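Local coordinates for McyG protein (PDB 4R0M) that binds phenylalanyl-adenylate in its adenylation domain and probably passes the activated acyl group to its peptidyl carrier domain during microcystin synthesis, at residues 305-310 with 430-435; 15-18 with 24-27; 484-489 with 501-506; 136-141 with 150-155. All blocks are in the same frame, centred on the assembly; numbering follows the deposited sequence.

How the contacts relate
Contact 1 belongs to the ligand site, where its two segments flank the adenine of phenylalanyl-adenylate. The other three are structural contacts away from it. Contact 3 is the nearest neighbour of contact 1, with nearest atoms about 12 Å apart and centres 23 Å apart. It packs a helix on a small three-stranded sheet late in the chain. Contacts 2 and 4 both come earlier in the sequence than contact 1, at centre distances of 34 and 39 Å from it. Contacts 1 and 4 lie on opposite sides of the centre of the chain, as do contacts 2 and 3. Contacts 3 and 4 each pack a helix on a strand within a beta-alpha-beta unit. None of the four touches another.

Contact 1. Residues 305-310 with 430-435; sequences GEQVSV and LFITGR. With FA5 (adenosine-5'-[phenylalaninyl-phosphate]), chain C.
The loop 305-310 passes strand 430-435 with Gln307 and Ile432 nearest across the gap, their CA atoms 7.3 Å apart. The Gln307 side chain bridges it. Its CG stands anti to the backbone N (chi1 -165°), and a bend at chi2 turns the amide to the strand. Gln307 NE2 donates to Ile432 O at 2.7 Å. The bond is nearly straight (173°). Ile432 O lies close to the amide plane, but NE2 sits well above the carbonyl plane. Gln307 OE1 lies 3.4 Å from Ile432 CG2.

The two segments form two walls of the adenine slot of an ANL-type adenylation domain. The backbone at Glu306 and Gln307 covers one face of the base, with Gln307 N 3.3 Å from FA5 C2. Ile432 comes from the other side, its CG2 3.6 Å from FA5 C2. Gln307 OE1 lies near the base plane, 3.6 Å from the same C2. At the five-membered ring, Gly305 N is 3.0 Å from FA5 N7.

Strand 430-435 carries a classic beta bulge, where Thr433 and Gly434 both face Leu422. Beyond it, Arg435 reaches toward the ribose with an extended chain. Its NH1 is 3.7 Å from FA5 O3' and forms a salt bridge with Asp421, which also hydrogen-bonds the ligand.

Contact 2. Residues 15-18 with 24-27; sequences NWRT and ETAT
Arg17 and Thr25 link the loop before helix 19-27 to a later turn of that same helix. Thr18 is the N-cap residue, so the arginine sits just ahead of the helix and its side chain reaches to a residue further along it.

The polar contact comes first. Arg17 NH2 donates to Thr25 OG1 at 2.9 Å, with an N-H...O angle of 152°. The hydroxyl oxygen lies at the guanidinium edge, 7° out of its plane. Arg17 NH1 is 3.1 Å from the same Thr25 OG1. The hydroxyl is also hydrogen-bonded to Glu21 O, one turn back in the helix. NH1 makes a weak hydrogen bond to that carbonyl too.

The chain shape explains the reach. Arg17 CG is anti to the carbonyl carbon (chi1 -78°), and the chain runs extended from CG to NE. The two side chains meet at about a right angle.

Apolar and ring contacts tie the loop to helix 196-210. The Arg17 side chain touches Leu200, and the Trp16 ring stacks with His197. On the threonine side, the methyl Thr25 CG2 lies 3.9 Å from Arg17 NH2.

Contact 3. Residues 484-489 with 501-506; sequences ITFSPE and RKIRSH
The Phe486 ring receives Ile503 over one face. The methyl CD1 of Ile503 stands 3.6 Å from the centroid of the Phe486 ring, 11° off its normal. This is a CH-pi contact. The methyl is almost centred, and its closest ring carbons are Phe486 CD1 and CE1, each 3.7 Å from Ile503 CD1. The Phe486 side chain also touches Val499, Val518 and Pro520.

Phe486 CG lies between the backbone N and the carbonyl carbon (chi1 79°), with its CB directed at the helix. Ile503 has CG1 beside its own backbone N, and chi2 near 162° stretches CD1 out to the ring. Its other branch meets Ile484: the methyl Ile503 CG2 is 4.1 Å from Ile484 CG2.

These residues pack helix 498-511 on strand 479-486 in a beta-alpha-beta unit. The unit closes with strand 517-520, parallel to the first. Ile484 and Phe486 are backbone-bonded to that strand at Ile519.

With an alanine in place of Phe486, Ile503 CD1 would probably lose its aromatic surface and a gap would open between helix and sheet. One helical turn on from Ile503, Val507 packs against Ile484.

Contact 4. Residues 136-141 with 150-155; sequences TEIEKL and WQVISV
Trp150 turns the NE1 edge of its indole to helix 135-144 and donates to Ile138 O. The NE1 to O distance is 2.8 Å, and the bond is bent, with an N-H...O angle of 144°. The donor lies above the carbonyl plane rather than on a lone pair, and the oxygen is tilted 22° from the indole plane. Trp150 CG is anti to the backbone N (chi1 -168°), which carries the indole across to the helix.

Beside this bond the Ile138 and Trp150 side chains cross at about a right angle. The methyl CG2 of Ile138 is 3.9 Å from Trp150 CZ2. Leu141 approaches obliquely, with CD2 4.2 Å from the same CZ2.

The contact joins helix 135-144 to strand 152-154 in a beta-alpha-beta unit that starts with strand 128-130. Strand 152-154 is at one edge of a four-stranded parallel sheet. A leucine in place of Trp150 has no N-H to give, and Ile138 O would probably be left without this donor and Ile138 CG2 and Leu141 CD2 without the ring carbon they pack on.

Val152 points its CB at the helix. Its CG2 sits 3.8 Å from Ile138 CG2, the two side chains crossing at about a right angle. Glu139 lays its CG 3.8 Å from the same Val152 CG2. Trp120 of helix 111-122 meets Trp150 edge-to-face.

Contact 1. Residues 305-310 with 430-435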
loop_
_atom_site.group_PDB
_atom_site.type_symbol
_atom_site.label_atom_id
_atom_site.label_comp_id
_atom_site.label_asym_id
_atom_site.label_seq_id
_atom_site.Cartn_x
_atom_site.Cartn_y
_atom_site.Cartn_z
ATOM N N GLY A 305 0.504 -5.926 -1.916
ATOM C CA GLY A 305 1.105 -4.606 -2.078
ATOM C C GLY A 305 2.304 -4.621 -3.008
ATOM O O GLY A 305 2.610 -3.618 -3.652
ATOM N N GLU A 306 2.983 -5.764 -3.066
ATOM C CA GLU A 306 4.143 -5.968 -3.932
ATOM C C GLU A 306 4.283 -7.453 -4.249
ATOM O O GLU A 306 3.591 -8.290 -3.657
ATOM C CB GLU A 306 5.427 -5.441 -3.273
ATOM C CG GLU A 306 5.877 -6.223 -2.044
ATOM C CD GLU A 306 7.171 -5.706 -1.440
ATOM O OE1 GLU A 306 7.559 -6.198 -0.360
ATOM O OE2 GLU A 306 7.805 -4.808 -2.032
ATOM N N GLN A 307 5.182 -7.772 -5.177
ATOM C CA GLN A 307 5.439 -9.150 -5.576
ATOM C C GLN A 307 5.694 -10.033 -4.355
ATOM O O GLN A 307 6.429 -9.651 -3.444
ATOM C CB GLN A 307 6.618 -9.212 -6.556
ATOM C CG GLN A 307 6.748 -10.532 -7.304
ATOM C CD GLN A 307 5.656 -10.759 -8.334
ATOM O OE1 GLN A 307 5.177 -9.821 -8.977
ATOM N NE2 GLN A 307 5.266 -12.016 -8.506
ATOM N N VAL A 308 5.061 -11.204 -4.345
ATOM C CA VAL A 308 5.171 -12.152 -3.238
ATOM C C VAL A 308 6.284 -13.159 -3.527
ATOM O O VAL A 308 6.317 -13.769 -4.599
ATOM C CB VAL A 308 3.831 -12.888 -2.983
ATOM C CG1 VAL A 308 3.923 -13.786 -1.759
ATOM C CG2 VAL A 308 2.688 -11.890 -2.819
ATOM N N SER A 309 7.190 -13.322 -2.567
ATOM C CA SER A 309 8.319 -14.240 -2.710
ATOM C C SER A 309 8.016 -15.626 -2.141
ATOM O O SER A 309 7.702 -15.767 -0.954
ATOM C CB SER A 309 9.572 -13.651 -2.053
ATOM O OG SER A 309 10.611 -14.613 -1.972
ATOM N N VAL A 310 8.122 -16.637 -3.002
ATOM C CA VAL A 310 7.903 -18.042 -2.643
ATOM C C VAL A 310 8.765 -18.461 -1.448
ATOM O O VAL A 310 8.255 -19.025 -0.479
ATOM C CB VAL A 310 8.184 -18.980 -3.848
ATOM C CG1 VAL A 310 7.996 -20.445 -3.467
ATOM C CG2 VAL A 310 7.300 -18.624 -5.034
ATOM N N LEU A 430 -5.072 -15.936 -10.228
ATOM C CA LEU A 430 -4.165 -14.918 -10.756
ATOM C C LEU A 430 -2.738 -15.103 -10.255
ATOM O O LEU A 430 -2.507 -15.295 -9.059
ATOM C CB LEU A 430 -4.664 -13.503 -10.428
ATOM C CG LEU A 430 -3.755 -12.303 -10.764
ATOM C CD1 LEU A 430 -3.523 -12.156 -12.264
ATOM C CD2 LEU A 430 -4.322 -11.017 -10.183
ATOM N N PHE A 431 -1.791 -15.048 -11.188
ATOM C CA PHE A 431 -0.366 -15.087 -10.880
ATOM C C PHE A 431 0.291 -13.850 -11.493
ATOM O O PHE A 431 0.408 -13.750 -12.716
ATOM C CB PHE A 431 0.284 -16.350 -11.461
ATOM C CG PHE A 431 -0.186 -17.641 -10.837
ATOM C CD1 PHE A 431 -1.429 -18.184 -11.161
ATOM C CD2 PHE A 431 0.635 -18.338 -9.955
ATOM C CE1 PHE A 431 -1.853 -19.377 -10.595
ATOM C CE2 PHE A 431 0.218 -19.534 -9.389
ATOM C CZ PHE A 431 -1.027 -20.054 -9.710
ATOM N N ILE A 432 0.703 -12.903 -10.651
ATOM C CA ILE A 432 1.443 -11.730 -11.123
ATOM C C ILE A 432 2.918 -12.098 -11.293
ATOM O O ILE A 432 3.515 -12.717 -10.410
ATOM C CB ILE A 432 1.267 -10.505 -10.184
ATOM C CG1 ILE A 432 -0.193 -10.019 -10.174
ATOM C CG2 ILE A 432 2.207 -9.364 -10.565
ATOM C CD1 ILE A 432 -0.735 -9.539 -11.506
ATOM N N THR A 433 3.490 -11.727 -12.436
ATOM C CA THR A 433 4.878 -12.068 -12.761
ATOM C C THR A 433 5.798 -10.846 -12.763
ATOM O O THR A 433 6.980 -10.947 -12.425
ATOM C CB THR A 433 4.983 -12.807 -14.110
ATOM O OG1 THR A 433 4.286 -12.068 -15.122
ATOM C CG2 THR A 433 4.375 -14.195 -14.003
ATOM N N GLY A 434 5.249 -9.697 -13.145
ATOM C CA GLY A 434 5.995 -8.445 -13.132
ATOM C C GLY A 434 5.131 -7.242 -13.457
ATOM O O GLY A 434 3.902 -7.341 -13.520
ATOM N N ARG A 435 5.786 -6.102 -13.651
ATOM C CA ARG A 435 5.116 -4.872 -14.056
ATOM C C ARG A 435 5.679 -4.377 -15.389
ATOM O O ARG A 435 6.875 -4.527 -15.659
ATOM C CB ARG A 435 5.251 -3.799 -12.967
ATOM C CG ARG A 435 4.624 -2.463 -13.328
ATOM C CD ARG A 435 4.120 -1.704 -12.117
ATOM N NE ARG A 435 3.374 -0.520 -12.538
ATOM C CZ ARG A 435 2.067 -0.494 -12.792
ATOM N NH1 ARG A 435 1.325 -1.587 -12.654
ATOM N NH2 ARG A 435 1.498 0.637 -13.179
HETATM C C FA5 C . -1.371 -1.038 -3.444
HETATM O O FA5 C . -0.178 -1.197 -3.215
HETATM C CA FA5 C . -2.342 -2.167 -3.212
HETATM N N FA5 C . -1.761 -3.298 -3.897
HETATM C CB FA5 C . -2.494 -2.513 -1.724
HETATM C CG FA5 C . -3.333 -3.732 -1.323
HETATM C CD1 FA5 C . -3.699 -4.753 -2.202
HETATM C CD2 FA5 C . -3.751 -3.844 0.010
HETATM C CE1 FA5 C . -4.464 -5.841 -1.764
HETATM C CE2 FA5 C . -4.510 -4.930 0.461
HETATM C CZ FA5 C . -4.871 -5.936 -0.433
HETATM P P FA5 C . -1.035 1.054 -5.150
HETATM O OP1 FA5 C . -0.003 1.955 -4.527
HETATM O OP2 FA5 C . -2.076 1.661 -6.057
HETATM O OP3 FA5 C . -1.811 0.255 -3.968
HETATM O "O5'" FA5 C . -0.220 -0.061 -5.981
HETATM C "C5'" FA5 C . -0.864 -1.059 -6.769
HETATM C "C4'" FA5 C . 0.211 -1.881 -7.463
HETATM O "O4'" FA5 C . 1.001 -2.631 -6.532
HETATM C "C3'" FA5 C . -0.357 -2.922 -8.406
HETATM O "O3'" FA5 C . -0.705 -2.366 -9.673
HETATM C "C2'" FA5 C . 0.786 -3.904 -8.512
HETATM O "O2'" FA5 C . 1.746 -3.456 -9.476
HETATM C "C1'" FA5 C . 1.426 -3.855 -7.140
HETATM N N9 FA5 C . 0.953 -5.022 -6.353
HETATM C C8 FA5 C . 0.006 -4.993 -5.397
HETATM N N7 FA5 C . -0.200 -6.221 -4.860
HETATM C C5 FA5 C . 0.628 -7.075 -5.487
HETATM C C6 FA5 C . 0.929 -8.527 -5.415
HETATM N N6 FA5 C . 0.285 -9.334 -4.541
HETATM N N1 FA5 C . 1.870 -9.024 -6.253
HETATM C C2 FA5 C . 2.521 -8.236 -7.134
HETATM N N3 FA5 C . 2.304 -6.912 -7.250
HETATM C C4 FA5 C . 1.385 -6.282 -6.473
#

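Contact 2. Residues 15-18 with 24-27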
loop_
_atom_site.group_PDB
_atom_site.type_symbol
_atom_site.label_atom_id
_atom_site.label_comp_id
_atom_site.label_asym_id
_atom_site.label_seq_id
_atom_site.Cartn_x
_atom_site.Cartn_y
_atom_site.Cartn_z
ATOM N N ASN A 15 -25.797 -3.632 -4.155
ATOM C CA ASN A 15 -26.028 -2.901 -2.919
ATOM C C ASN A 15 -25.924 -1.409 -3.199
ATOM O O ASN A 15 -24.991 -0.966 -3.872
ATOM C CB ASN A 15 -25.005 -3.318 -1.860
ATOM C CG ASN A 15 -25.145 -2.535 -0.570
ATOM O OD1 ASN A 15 -26.205 -2.533 0.060
ATOM N ND2 ASN A 15 -24.070 -1.866 -0.166
ATOM N N TRP A 16 -26.882 -0.638 -2.690
ATOM C CA TRP A 16 -26.917 0.801 -2.952
ATOM C C TRP A 16 -26.783 1.645 -1.715
ATOM O O TRP A 16 -27.379 2.717 -1.609
ATOM C CB TRP A 16 -28.166 1.170 -3.747
ATOM C CG TRP A 16 -28.143 0.624 -5.153
ATOM C CD1 TRP A 16 -28.997 -0.324 -5.709
ATOM C CD2 TRP A 16 -27.198 0.965 -6.229
ATOM N NE1 TRP A 16 -28.660 -0.577 -7.014
ATOM C CE2 TRP A 16 -27.593 0.160 -7.390
ATOM C CE3 TRP A 16 -26.109 1.824 -6.343
ATOM C CZ2 TRP A 16 -26.914 0.231 -8.599
ATOM C CZ3 TRP A 16 -25.432 1.885 -7.566
ATOM C CH2 TRP A 16 -25.827 1.106 -8.666
ATOM N N ARG A 17 -25.979 1.166 -0.771
ATOM C CA ARG A 17 -25.670 1.909 0.443
ATOM C C ARG A 17 -24.660 3.022 0.168
ATOM O O ARG A 17 -23.877 2.941 -0.778
ATOM C CB ARG A 17 -25.102 0.968 1.509
ATOM C CG ARG A 17 -26.126 0.109 2.234
ATOM C CD ARG A 17 -25.424 -0.883 3.151
ATOM N NE ARG A 17 -26.278 -1.317 4.254
ATOM C CZ ARG A 17 -26.347 -0.715 5.440
ATOM N NH1 ARG A 17 -25.611 0.359 5.698
ATOM N NH2 ARG A 17 -27.157 -1.190 6.378
ATOM N N THR A 18 -24.698 4.063 0.993
ATOM C CA THR A 18 -23.643 5.072 1.025
ATOM C C THR A 18 -22.781 4.817 2.255
ATOM O O THR A 18 -23.134 3.994 3.105
ATOM C CB THR A 18 -24.203 6.506 1.101
ATOM O OG1 THR A 18 -24.971 6.659 2.300
ATOM C CG2 THR A 18 -25.065 6.822 -0.115
ATOM N N GLU A 24 -23.712 4.552 10.214
ATOM C CA GLU A 24 -24.917 4.632 11.042
ATOM C C GLU A 24 -25.383 3.253 11.516
ATOM O O GLU A 24 -25.749 3.086 12.678
ATOM C CB GLU A 24 -26.033 5.368 10.298
ATOM C CG GLU A 24 -25.856 6.882 10.282
ATOM C CD GLU A 24 -26.495 7.555 9.078
ATOM O OE1 GLU A 24 -27.262 6.898 8.344
ATOM O OE2 GLU A 24 -26.227 8.757 8.864
ATOM N N THR A 25 -25.349 2.273 10.614
ATOM C CA THR A 25 -25.618 0.871 10.950
ATOM C C THR A 25 -24.644 0.360 12.022
ATOM O O THR A 25 -25.037 -0.384 12.921
ATOM C CB THR A 25 -25.534 -0.026 9.692
ATOM O OG1 THR A 25 -26.456 0.448 8.704
ATOM C CG2 THR A 25 -25.855 -1.479 10.015
ATOM N N ALA A 26 -23.383 0.779 11.920
ATOM C CA ALA A 26 -22.322 0.330 12.827
ATOM C C ALA A 26 -22.445 0.884 14.247
ATOM O O ALA A 26 -21.990 0.249 15.196
ATOM C CB ALA A 26 -20.955 0.662 12.247
ATOM N N THR A 27 -23.056 2.060 14.385
ATOM C CA THR A 27 -23.211 2.719 15.689
ATOM C C THR A 27 -24.059 1.920 16.682
ATOM O O THR A 27 -23.817 1.975 17.889
ATOM C CB THR A 27 -23.814 4.133 15.556
ATOM O OG1 THR A 27 -25.041 4.066 14.822
ATOM C CG2 THR A 27 -22.855 5.066 14.844
#

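Contact 3. Residues 484-489 with 501-506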
loop_
_atom_site.group_PDB
_atom_site.type_symbol
_atom_site.label_atom_id
_atom_site.label_comp_id
_atom_site.label_asym_id
_atom_site.label_seq_id
_atom_site.Cartn_x
_atom_site.Cartn_y
_atom_site.Cartn_z
ATOM N N ILE A 484 21.783 -3.031 -9.240
ATOM C CA ILE A 484 21.295 -3.380 -7.918
ATOM C C ILE A 484 21.586 -2.248 -6.935
ATOM O O ILE A 484 22.733 -1.828 -6.771
ATOM C CB ILE A 484 21.899 -4.719 -7.434
ATOM C CG1 ILE A 484 21.202 -5.887 -8.141
ATOM C CG2 ILE A 484 21.787 -4.860 -5.919
ATOM C CD1 ILE A 484 21.955 -7.199 -8.086
ATOM N N THR A 485 20.528 -1.745 -6.305
ATOM C CA THR A 485 20.654 -0.746 -5.255
ATOM C C THR A 485 20.199 -1.354 -3.940
ATOM O O THR A 485 19.278 -2.171 -3.913
ATOM C CB THR A 485 19.821 0.513 -5.554
ATOM O OG1 THR A 485 18.458 0.143 -5.792
ATOM C CG2 THR A 485 20.370 1.245 -6.779
ATOM N N PHE A 486 20.855 -0.958 -2.855
ATOM C CA PHE A 486 20.569 -1.499 -1.535
ATOM C C PHE A 486 20.962 -0.496 -0.454
ATOM O O PHE A 486 21.594 0.520 -0.740
ATOM C CB PHE A 486 21.317 -2.826 -1.333
ATOM C CG PHE A 486 22.772 -2.660 -0.991
ATOM C CD1 PHE A 486 23.705 -2.348 -1.974
ATOM C CD2 PHE A 486 23.211 -2.813 0.321
ATOM C CE1 PHE A 486 25.044 -2.190 -1.657
ATOM C CE2 PHE A 486 24.550 -2.652 0.645
ATOM C CZ PHE A 486 25.468 -2.343 -0.346
ATOM N N SER A 487 20.577 -0.788 0.784
ATOM C CA SER A 487 21.024 -0.019 1.935
ATOM C C SER A 487 21.769 -0.945 2.891
ATOM O O SER A 487 21.307 -2.059 3.152
ATOM C CB SER A 487 19.840 0.642 2.638
ATOM O OG SER A 487 20.279 1.508 3.668
ATOM N N PRO A 488 22.932 -0.498 3.406
ATOM C CA PRO A 488 23.745 -1.340 4.286
ATOM C C PRO A 488 23.143 -1.485 5.680
ATOM O O PRO A 488 22.582 -0.527 6.219
ATOM C CB PRO A 488 25.086 -0.592 4.368
ATOM C CG PRO A 488 25.021 0.493 3.342
ATOM C CD PRO A 488 23.569 0.807 3.169
ATOM N N GLU A 489 23.266 -2.680 6.248
ATOM C CA GLU A 489 22.809 -2.953 7.609
ATOM C C GLU A 489 23.900 -2.599 8.624
ATOM O O GLU A 489 23.721 -2.778 9.831
ATOM C CB GLU A 489 22.393 -4.422 7.745
ATOM C CG GLU A 489 21.393 -4.694 8.860
ATOM C CD GLU A 489 20.707 -6.040 8.718
ATOM O OE1 GLU A 489 21.410 -7.064 8.572
ATOM O OE2 GLU A 489 19.459 -6.071 8.757
ATOM N N ARG A 501 30.944 -6.358 -3.028
ATOM C CA ARG A 501 31.603 -7.520 -3.614
ATOM C C ARG A 501 30.812 -8.794 -3.313
ATOM O O ARG A 501 30.630 -9.646 -4.184
ATOM C CB ARG A 501 33.031 -7.640 -3.074
ATOM C CG ARG A 501 33.978 -8.419 -3.974
ATOM C CD ARG A 501 35.328 -8.669 -3.309
ATOM N NE ARG A 501 36.126 -7.454 -3.125
ATOM C CZ ARG A 501 36.839 -6.858 -4.081
ATOM N NH1 ARG A 501 36.856 -7.343 -5.317
ATOM N NH2 ARG A 501 37.533 -5.763 -3.803
ATOM N N LYS A 502 30.331 -8.898 -2.076
ATOM C CA LYS A 502 29.559 -10.048 -1.617
ATOM C C LYS A 502 28.225 -10.188 -2.352
ATOM O O LYS A 502 27.740 -11.303 -2.553
ATOM C CB LYS A 502 29.327 -9.945 -0.110
ATOM C CG LYS A 502 29.314 -11.282 0.616
ATOM C CD LYS A 502 29.640 -11.110 2.095
ATOM C CE LYS A 502 31.114 -10.796 2.315
ATOM N NZ LYS A 502 31.404 -10.387 3.717
ATOM N N ILE A 503 27.644 -9.060 -2.756
ATOM C CA ILE A 503 26.389 -9.048 -3.513
ATOM C C ILE A 503 26.597 -9.559 -4.941
ATOM O O ILE A 503 25.860 -10.432 -5.404
ATOM C CB ILE A 503 25.717 -7.649 -3.507
ATOM C CG1 ILE A 503 25.179 -7.326 -2.110
ATOM C CG2 ILE A 503 24.577 -7.581 -4.517
ATOM C CD1 ILE A 503 24.902 -5.857 -1.864
ATOM N N ARG A 504 27.608 -9.023 -5.624
ATOM C CA ARG A 504 27.906 -9.400 -7.009
ATOM C C ARG A 504 28.137 -10.903 -7.179
ATOM O O ARG A 504 27.562 -11.519 -8.078
ATOM C CB ARG A 504 29.110 -8.619 -7.541
ATOM C CG ARG A 504 29.165 -8.538 -9.061
ATOM C CD ARG A 504 30.454 -7.902 -9.567
ATOM N NE ARG A 504 30.815 -6.670 -8.859
ATOM C CZ ARG A 504 30.323 -5.464 -9.131
ATOM N NH1 ARG A 504 29.428 -5.298 -10.095
ATOM N NH2 ARG A 504 30.727 -4.416 -8.426
ATOM N N SER A 505 28.969 -11.483 -6.313
ATOM C CA SER A 505 29.291 -12.910 -6.394
ATOM C C SER A 505 28.082 -13.798 -6.092
ATOM O O SER A 505 27.806 -14.745 -6.831
ATOM C CB SER A 505 30.468 -13.265 -5.483
ATOM O OG SER A 505 30.191 -12.934 -4.135
ATOM N N HIS A 506 27.355 -13.474 -5.023
ATOM C CA HIS A 506 26.161 -14.229 -4.631
ATOM C C HIS A 506 25.105 -14.250 -5.706
ATOM O O HIS A 506 24.447 -15.271 -5.909
ATOM C CB HIS A 506 25.587 -13.691 -3.325
ATOM C CG HIS A 506 24.665 -14.656 -2.621
ATOM N ND1 HIS A 506 23.325 -14.520 -2.630
ATOM C CD2 HIS A 506 24.939 -15.800 -1.870
ATOM C CE1 HIS A 506 22.768 -15.520 -1.921
ATOM N NE2 HIS A 506 23.757 -16.304 -1.459
#

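Contact 4. Residues 136-141 with 150-155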
loop_
_atom_site.group_PDB
_atom_site.type_symbol
_atom_site.label_atom_id
_atom_site.label_comp_id
_atom_site.label_asym_id
_atom_site.label_seq_id
_atom_site.Cartn_x
_atom_site.Cartn_y
_atom_site.Cartn_z
ATOM N N THR A 136 2.190 23.676 12.081
ATOM C CA THR A 136 3.146 24.775 11.925
ATOM C C THR A 136 4.114 24.550 10.760
ATOM O O THR A 136 4.379 25.472 9.983
ATOM C CB THR A 136 3.933 25.023 13.232
ATOM O OG1 THR A 136 3.029 25.002 14.345
ATOM C CG2 THR A 136 4.652 26.370 13.191
ATOM N N GLU A 137 4.625 23.323 10.645
ATOM C CA GLU A 137 5.551 22.942 9.573
ATOM C C GLU A 137 4.933 23.112 8.188
ATOM O O GLU A 137 5.593 23.585 7.263
ATOM C CB GLU A 137 5.999 21.486 9.735
ATOM C CG GLU A 137 6.815 21.199 10.981
ATOM C CD GLU A 137 6.901 19.715 11.286
ATOM O OE1 GLU A 137 7.210 18.927 10.364
ATOM O OE2 GLU A 137 6.659 19.337 12.452
ATOM N N ILE A 138 3.667 22.718 8.058
ATOM C CA ILE A 138 2.967 22.744 6.777
ATOM C C ILE A 138 2.622 24.175 6.354
ATOM O O ILE A 138 2.688 24.504 5.167
ATOM C CB ILE A 138 1.726 21.816 6.791
ATOM C CG1 ILE A 138 2.162 20.375 7.087
ATOM C CG2 ILE A 138 0.974 21.879 5.466
ATOM C CD1 ILE A 138 1.029 19.410 7.369
ATOM N N GLU A 139 2.280 25.020 7.324
ATOM C CA GLU A 139 2.051 26.445 7.061
ATOM C C GLU A 139 3.341 27.138 6.618
ATOM O O GLU A 139 3.328 27.949 5.690
ATOM C CB GLU A 139 1.462 27.148 8.289
ATOM C CG GLU A 139 0.010 26.791 8.577
ATOM C CD GLU A 139 -0.590 27.589 9.722
ATOM O OE1 GLU A 139 0.071 27.735 10.774
ATOM O OE2 GLU A 139 -1.736 28.065 9.574
ATOM N N LYS A 140 4.445 26.796 7.282
ATOM C CA LYS A 140 5.773 27.336 6.974
ATOM C C LYS A 140 6.161 27.090 5.515
ATOM O O LYS A 140 6.643 27.996 4.836
ATOM C CB LYS A 140 6.823 26.736 7.918
ATOM C CG LYS A 140 8.212 27.344 7.790
ATOM C CD LYS A 140 9.159 26.800 8.850
ATOM C CE LYS A 140 10.570 27.335 8.653
ATOM N NZ LYS A 140 11.464 26.988 9.792
ATOM N N LEU A 141 5.938 25.863 5.048
ATOM C CA LEU A 141 6.157 25.494 3.650
ATOM C C LEU A 141 5.380 26.405 2.697
ATOM O O LEU A 141 5.898 26.806 1.653
ATOM C CB LEU A 141 5.771 24.024 3.429
ATOM C CG LEU A 141 5.763 23.423 2.018
ATOM C CD1 LEU A 141 7.164 23.339 1.421
ATOM C CD2 LEU A 141 5.103 22.051 2.032
ATOM N N TRP A 150 -2.775 29.287 0.463
ATOM C CA TRP A 150 -2.389 28.143 1.285
ATOM C C TRP A 150 -3.014 28.247 2.644
ATOM O O TRP A 150 -2.720 29.176 3.403
ATOM C CB TRP A 150 -0.871 28.117 1.406
ATOM C CG TRP A 150 -0.256 26.857 1.970
ATOM C CD1 TRP A 150 0.174 26.634 3.276
ATOM C CD2 TRP A 150 0.069 25.617 1.247
ATOM N NE1 TRP A 150 0.713 25.380 3.407
ATOM C CE2 TRP A 150 0.680 24.716 2.230
ATOM C CE3 TRP A 150 -0.089 25.175 -0.064
ATOM C CZ2 TRP A 150 1.108 23.438 1.894
ATOM C CZ3 TRP A 150 0.347 23.883 -0.392
ATOM C CH2 TRP A 150 0.930 23.038 0.564
ATOM N N GLN A 151 -3.895 27.299 2.955
ATOM C CA GLN A 151 -4.598 27.275 4.237
ATOM C C GLN A 151 -4.533 25.901 4.884
ATOM O O GLN A 151 -4.799 24.883 4.240
ATOM C CB GLN A 151 -6.057 27.713 4.069
ATOM C CG GLN A 151 -6.282 29.214 4.176
ATOM C CD GLN A 151 -6.177 29.735 5.605
ATOM O OE1 GLN A 151 -6.522 29.040 6.566
ATOM N NE2 GLN A 151 -5.704 30.970 5.748
ATOM N N VAL A 152 -4.170 25.885 6.163
ATOM C CA VAL A 152 -4.070 24.651 6.935
ATOM C C VAL A 152 -4.841 24.806 8.245
ATOM O O VAL A 152 -4.773 25.854 8.891
ATOM C CB VAL A 152 -2.601 24.274 7.248
ATOM C CG1 VAL A 152 -2.501 22.813 7.666
ATOM C CG2 VAL A 152 -1.696 24.535 6.048
ATOM N N ILE A 153 -5.576 23.765 8.625
ATOM C CA ILE A 153 -6.300 23.757 9.897
ATOM C C ILE A 153 -6.166 22.404 10.606
ATOM O O ILE A 153 -6.158 21.352 9.965
ATOM C CB ILE A 153 -7.786 24.180 9.724
ATOM C CG1 ILE A 153 -8.440 24.434 11.088
ATOM C CG2 ILE A 153 -8.566 23.164 8.890
ATOM C CD1 ILE A 153 -9.700 25.270 11.033
ATOM N N SER A 154 -6.039 22.442 11.929
ATOM C CA SER A 154 -5.944 21.219 12.719
ATOM C C SER A 154 -7.328 20.630 12.986
ATOM O O SER A 154 -8.320 21.362 13.076
ATOM C CB SER A 154 -5.211 21.478 14.038
ATOM O OG SER A 154 -6.000 22.264 14.913
ATOM N N VAL A 155 -7.380 19.305 13.110
ATOM C CA VAL A 155 -8.612 18.596 13.456
ATOM C C VAL A 155 -9.130 19.050 14.827
ATOM O O VAL A 155 -10.337 19.216 15.015
ATOM C CB VAL A 155 -8.413 17.063 13.418
ATOM C CG1 VAL A 155 -9.669 16.333 13.876
ATOM C CG2 VAL A 155 -8.029 16.609 12.017
#